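PDB 3O9Z: lipopolysaccharide biosynthesis protein wbpB from Thermus thermophilus, which is an NAD-dependent dehydrogenase of the Gfo/Idh/MocA family that probably oxidises a nucleotide-linked sugar on the way to 2,3-diacetamido-2,3-dideoxy-D-mannuronic acid. Local coordinates for residues V106-E111 / V290-R295; G197-V202 / A284-R289. One frame throughout, in Å; residues are numbered along the deposited sequence.

Contact 1 (V106-E111 / V290-R295)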
# COMPACT_ATOMS: atom_id res chain seq x y z
N VAL A 106 -3.34 -19.63 -14.35
CA VAL A 106 -2.69 -18.44 -14.84
C VAL A 106 -3.67 -17.69 -15.73
O VAL A 106 -4.80 -18.18 -15.95
CB VAL A 106 -1.37 -18.70 -15.62
CG1 VAL A 106 -0.35 -19.45 -14.73
CG2 VAL A 106 -1.68 -19.56 -16.91
N LEU A 107 -3.28 -16.53 -16.22
CA LEU A 107 -4.17 -15.68 -17.02
C LEU A 107 -4.12 -16.01 -18.50
O LEU A 107 -5.09 -15.80 -19.22
CB LEU A 107 -3.91 -14.18 -16.81
CG LEU A 107 -4.30 -13.64 -15.42
CD1 LEU A 107 -3.98 -12.12 -15.42
CD2 LEU A 107 -5.80 -14.00 -15.28
N TRP A 108 -2.98 -16.48 -19.02
CA TRP A 108 -2.79 -16.58 -20.48
C TRP A 108 -2.30 -17.95 -20.93
O TRP A 108 -1.45 -18.55 -20.30
CB TRP A 108 -1.78 -15.53 -20.93
CG TRP A 108 -2.21 -14.13 -20.64
CD1 TRP A 108 -1.86 -13.34 -19.57
CD2 TRP A 108 -3.12 -13.35 -21.43
NE1 TRP A 108 -2.48 -12.12 -19.67
CE2 TRP A 108 -3.26 -12.09 -20.79
CE3 TRP A 108 -3.81 -13.57 -22.62
CZ2 TRP A 108 -4.06 -11.07 -21.31
CZ3 TRP A 108 -4.65 -12.55 -23.12
CH2 TRP A 108 -4.75 -11.32 -22.47
N PRO A 109 -2.73 -18.40 -22.13
CA PRO A 109 -2.12 -19.59 -22.72
C PRO A 109 -0.58 -19.51 -22.88
O PRO A 109 0.02 -20.55 -22.69
CB PRO A 109 -2.79 -19.70 -24.10
CG PRO A 109 -4.18 -19.04 -23.86
CD PRO A 109 -3.85 -17.86 -22.93
N GLU A 110 -0.01 -18.34 -23.16
CA GLU A 110 1.46 -18.23 -23.30
C GLU A 110 2.11 -18.58 -21.96
O GLU A 110 3.17 -19.21 -21.91
CB GLU A 110 1.83 -16.82 -23.72
CG GLU A 110 3.32 -16.54 -23.90
CD GLU A 110 3.56 -15.09 -24.27
OE1 GLU A 110 4.69 -14.59 -24.04
OE2 GLU A 110 2.61 -14.46 -24.78
N GLU A 111 1.45 -18.26 -20.84
CA GLU A 111 1.98 -18.57 -19.52
C GLU A 111 1.91 -20.08 -19.26
O GLU A 111 2.85 -20.68 -18.72
CB GLU A 111 1.23 -17.78 -18.41
CG GLU A 111 1.49 -16.29 -18.54
CD GLU A 111 0.60 -15.44 -17.66
OE1 GLU A 111 -0.53 -15.88 -17.39
OE2 GLU A 111 1.08 -14.38 -17.19
N VAL A 290 -10.14 -20.46 -23.40
CA VAL A 290 -11.45 -19.87 -23.62
C VAL A 290 -11.65 -18.51 -22.95
O VAL A 290 -12.05 -17.50 -23.55
CB VAL A 290 -12.56 -20.82 -23.12
CG1 VAL A 290 -13.93 -20.16 -23.27
CG2 VAL A 290 -12.51 -22.14 -23.88
N ALA A 291 -11.27 -18.47 -21.67
CA ALA A 291 -11.40 -17.22 -20.95
C ALA A 291 -10.54 -16.10 -21.54
O ALA A 291 -10.96 -14.92 -21.63
CB ALA A 291 -11.10 -17.42 -19.47
N ALA A 292 -9.34 -16.49 -21.96
CA ALA A 292 -8.48 -15.46 -22.56
C ALA A 292 -9.01 -14.90 -23.88
O ALA A 292 -8.99 -13.67 -24.10
CB ALA A 292 -7.06 -16.04 -22.76
N LEU A 293 -9.58 -15.78 -24.71
CA LEU A 293 -10.23 -15.37 -25.96
C LEU A 293 -11.31 -14.33 -25.70
O LEU A 293 -11.44 -13.32 -26.41
CB LEU A 293 -10.87 -16.57 -26.66
CG LEU A 293 -10.03 -17.60 -27.39
CD1 LEU A 293 -10.88 -18.78 -27.86
CD2 LEU A 293 -9.37 -16.88 -28.57
N LEU A 294 -12.09 -14.61 -24.66
CA LEU A 294 -13.21 -13.76 -24.30
C LEU A 294 -12.83 -12.33 -23.88
O LEU A 294 -13.69 -11.44 -23.84
CB LEU A 294 -14.02 -14.45 -23.20
CG LEU A 294 -14.94 -15.58 -23.67
CD1 LEU A 294 -15.53 -16.36 -22.47
CD2 LEU A 294 -16.07 -14.96 -24.54
N ARG A 295 -11.56 -12.08 -23.53
CA ARG A 295 -11.19 -10.69 -23.22
C ARG A 295 -11.26 -9.73 -24.39
O ARG A 295 -11.47 -8.53 -24.21
CB ARG A 295 -9.79 -10.59 -22.59
CG ARG A 295 -9.68 -11.40 -21.33
CD ARG A 295 -8.27 -11.42 -20.70
NE ARG A 295 -8.32 -12.44 -19.69
CZ ARG A 295 -7.43 -13.41 -19.53
NH1 ARG A 295 -6.29 -13.41 -20.27
NH2 ARG A 295 -7.62 -14.35 -18.63
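With CG set beside its backbone N (chi1 -58°) and the chain extended from CG to NE, Arg295 runs back beside helix 281-294, past Ala292, to the carbonyl of Leu107, while Trp108, whose CG likewise lies beside its backbone N (chi1 -61°), holds its indole next to that same guanidinium. The grip on Leu107 O is end-on and doubled: NH1 of Arg295 donates to it at 2.9 Å and NH2 at 3.0 Å, and the oxygen lies almost exactly in the guanidinium plane. NH2 arrives in the carbonyl plane on a lone pair, whereas NH1 comes from above that plane. Both bonds are moderately bent. The same NH1 sits over the indole, 3.1 Å above the ring plane of Trp108, a cation-pi contact in which the two planes stand 79° apart, so the cation meets the ring steeply instead of lying flat on it. CA of Ala292 covers one face of the guanidinium, and the methyl of Ala292 packs against CD of Pro109 at 3.7 Å. An alanine in place of Arg295 would remove both donors to Leu107 O and is likely to leave the Trp108 ring without its cation and freer to turn. Within 106-111, Glu111 OE1 accepts from Trp108 N at 3.0 Å, fastening the N-cap residue to the first turn of its helix. Further bonds to Gly178 O and Thr182 OG1 help hold Arg295. The side chain of Leu107 lies about 4 Å from that of the NAD-binding Asn82, which places the contact close to the cofactor site. It joins the start of Rossmann-domain helix 109-122 to residues 290-295, with helices 180-183 and 186-196 and strand 199-207 packed around the latter.

Contact 2 (G197-V202 / A284-R289); sequences GRALHV and AAEAIR
Glu286 OE1 is gripped by three donors: the backbone N of Ala199 at 2.8 Å in a nearly straight bond (169°), NH2 of Arg289 at 2.8 Å, and a water that also donates to Gly197 O. The amide meets this oxygen from above the carboxylate plane, while NH2 of Arg289 meets the syn lone pair of OE1. Arg289, one turn further along the helix, clasps the carboxylate side-on in a salt bridge, NE of Arg289 donating to OE2 of Glu286 at 3.0 Å. A bend at chi3 (75°) turns its guanidinium back toward Glu286 and lets NH2 reach Ala199 O as well, at 3.0 Å, in the carbonyl plane and on a lone pair. A second water links that carbonyl to NH1 of Arg289. Both backbone polar groups of Ala199 are therefore engaged by the helix. Arg198 lays its guanidinium flat over a face of that of Arg289, centres 3.9 Å apart and planes 7° from parallel; the nearby carboxylate probably offsets the like charges, although its link to Arg198 is long and made without a directed N-H. Strand 199-207, the edge of the C-terminal domain's sheet within the chain, is thus tied through Ala199 to helix 281-294. The strand also pairs with strand 211-218, while helix 186-196 packs beside Glu286 and Ala287.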
# COMPACT_ATOMS: atom_id res chain seq x y z
N GLY A 197 -15.09 -31.26 -23.38
CA GLY A 197 -13.96 -31.02 -24.29
C GLY A 197 -13.68 -29.64 -24.82
O GLY A 197 -14.06 -28.64 -24.21
N ARG A 198 -13.00 -29.57 -25.95
CA ARG A 198 -12.42 -28.34 -26.44
C ARG A 198 -13.50 -27.51 -27.12
O ARG A 198 -14.42 -28.05 -27.77
CB ARG A 198 -11.35 -28.68 -27.49
CG ARG A 198 -10.55 -27.48 -28.02
CD ARG A 198 -9.65 -27.85 -29.23
NE ARG A 198 -8.94 -26.68 -29.74
CZ ARG A 198 -7.76 -26.27 -29.27
NH1 ARG A 198 -7.15 -26.94 -28.30
NH2 ARG A 198 -7.18 -25.19 -29.78
N ALA A 199 -13.36 -26.19 -27.05
CA ALA A 199 -14.28 -25.31 -27.70
C ALA A 199 -13.92 -25.08 -29.17
O ALA A 199 -12.88 -24.49 -29.51
CB ALA A 199 -14.38 -23.96 -26.96
N LEU A 200 -14.82 -25.51 -30.04
CA LEU A 200 -14.63 -25.28 -31.47
C LEU A 200 -15.04 -23.89 -31.91
O LEU A 200 -14.53 -23.35 -32.88
CB LEU A 200 -15.48 -26.33 -32.21
CG LEU A 200 -15.30 -27.79 -31.76
CD1 LEU A 200 -16.19 -28.68 -32.64
CD2 LEU A 200 -13.84 -28.22 -31.90
N HIS A 201 -15.98 -23.28 -31.19
CA HIS A 201 -16.50 -21.98 -31.56
C HIS A 201 -16.92 -21.28 -30.28
O HIS A 201 -17.48 -21.89 -29.38
CB HIS A 201 -17.71 -22.14 -32.49
CG HIS A 201 -18.43 -20.86 -32.81
ND1 HIS A 201 -17.87 -19.85 -33.55
CD2 HIS A 201 -19.71 -20.49 -32.58
CE1 HIS A 201 -18.75 -18.88 -33.72
NE2 HIS A 201 -19.88 -19.24 -33.14
N VAL A 202 -16.57 -20.00 -30.16
CA VAL A 202 -16.95 -19.21 -28.99
C VAL A 202 -17.63 -17.92 -29.42
O VAL A 202 -17.18 -17.28 -30.39
CB VAL A 202 -15.69 -18.79 -28.20
CG1 VAL A 202 -16.10 -17.92 -27.00
CG2 VAL A 202 -14.96 -20.01 -27.71
N ALA A 284 -5.89 -27.71 -16.91
CA ALA A 284 -6.38 -26.33 -16.75
C ALA A 284 -6.38 -25.51 -18.03
O ALA A 284 -7.02 -24.44 -18.18
CB ALA A 284 -5.49 -25.63 -15.68
N ALA A 285 -5.60 -26.00 -19.01
CA ALA A 285 -5.30 -25.13 -20.12
C ALA A 285 -6.54 -24.72 -20.93
O ALA A 285 -6.62 -23.60 -21.38
CB ALA A 285 -4.29 -25.81 -21.10
N GLU A 286 -7.45 -25.67 -21.20
CA GLU A 286 -8.53 -25.33 -22.10
C GLU A 286 -9.43 -24.18 -21.62
O GLU A 286 -9.75 -23.28 -22.38
CB GLU A 286 -9.37 -26.56 -22.38
CG GLU A 286 -10.62 -26.28 -23.25
CD GLU A 286 -10.38 -25.72 -24.63
OE1 GLU A 286 -11.35 -25.24 -25.27
OE2 GLU A 286 -9.23 -25.73 -25.13
N ALA A 287 -9.78 -24.21 -20.34
CA ALA A 287 -10.62 -23.13 -19.84
C ALA A 287 -9.91 -21.79 -19.80
O ALA A 287 -10.49 -20.77 -20.08
CB ALA A 287 -11.12 -23.48 -18.44
N ILE A 288 -8.59 -21.85 -19.57
CA ILE A 288 -7.80 -20.63 -19.71
C ILE A 288 -7.73 -20.04 -21.13
O ILE A 288 -7.83 -18.85 -21.36
CB ILE A 288 -6.39 -20.86 -19.09
CG1 ILE A 288 -6.53 -20.92 -17.55
CG2 ILE A 288 -5.43 -19.75 -19.46
CD1 ILE A 288 -5.38 -21.60 -16.89
N ARG A 289 -7.69 -20.95 -22.10
CA ARG A 289 -7.71 -20.52 -23.50
C ARG A 289 -9.04 -19.86 -23.86
O ARG A 289 -9.07 -18.80 -24.46
CB ARG A 289 -7.42 -21.73 -24.40
CG ARG A 289 -7.42 -21.34 -25.85
CD ARG A 289 -7.32 -22.60 -26.73
NE ARG A 289 -8.57 -23.37 -26.80
CZ ARG A 289 -9.50 -23.17 -27.73
NH1 ARG A 289 -9.37 -22.21 -28.63
NH2 ARG A 289 -10.61 -23.90 -27.66
O HOH W 1 -13.85 -25.78 -23.71
O HOH W 2 -11.50 -22.27 -30.69

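Overall arrangement
Contacts 1 and 2 lie about 10 Å apart, centre to centre, and share helix 281-294, whose residues 284-289 serve contact 2, while 290-295, following directly, serve contact 1. Along the chain the order is 106-111, 197-202, 284-289 and 290-295, so the pair of contact 2 falls between the two segments of contact 1. Helix 281-294 thus packs against both the Rossmann domain and the edge strand of the second domain's sheet. The two contacts also touch directly, Pro109 packing on Arg289 and Leu294 on Val202. The helix thus lies between the two domains that together bind NAD and 2-oxoglutarate.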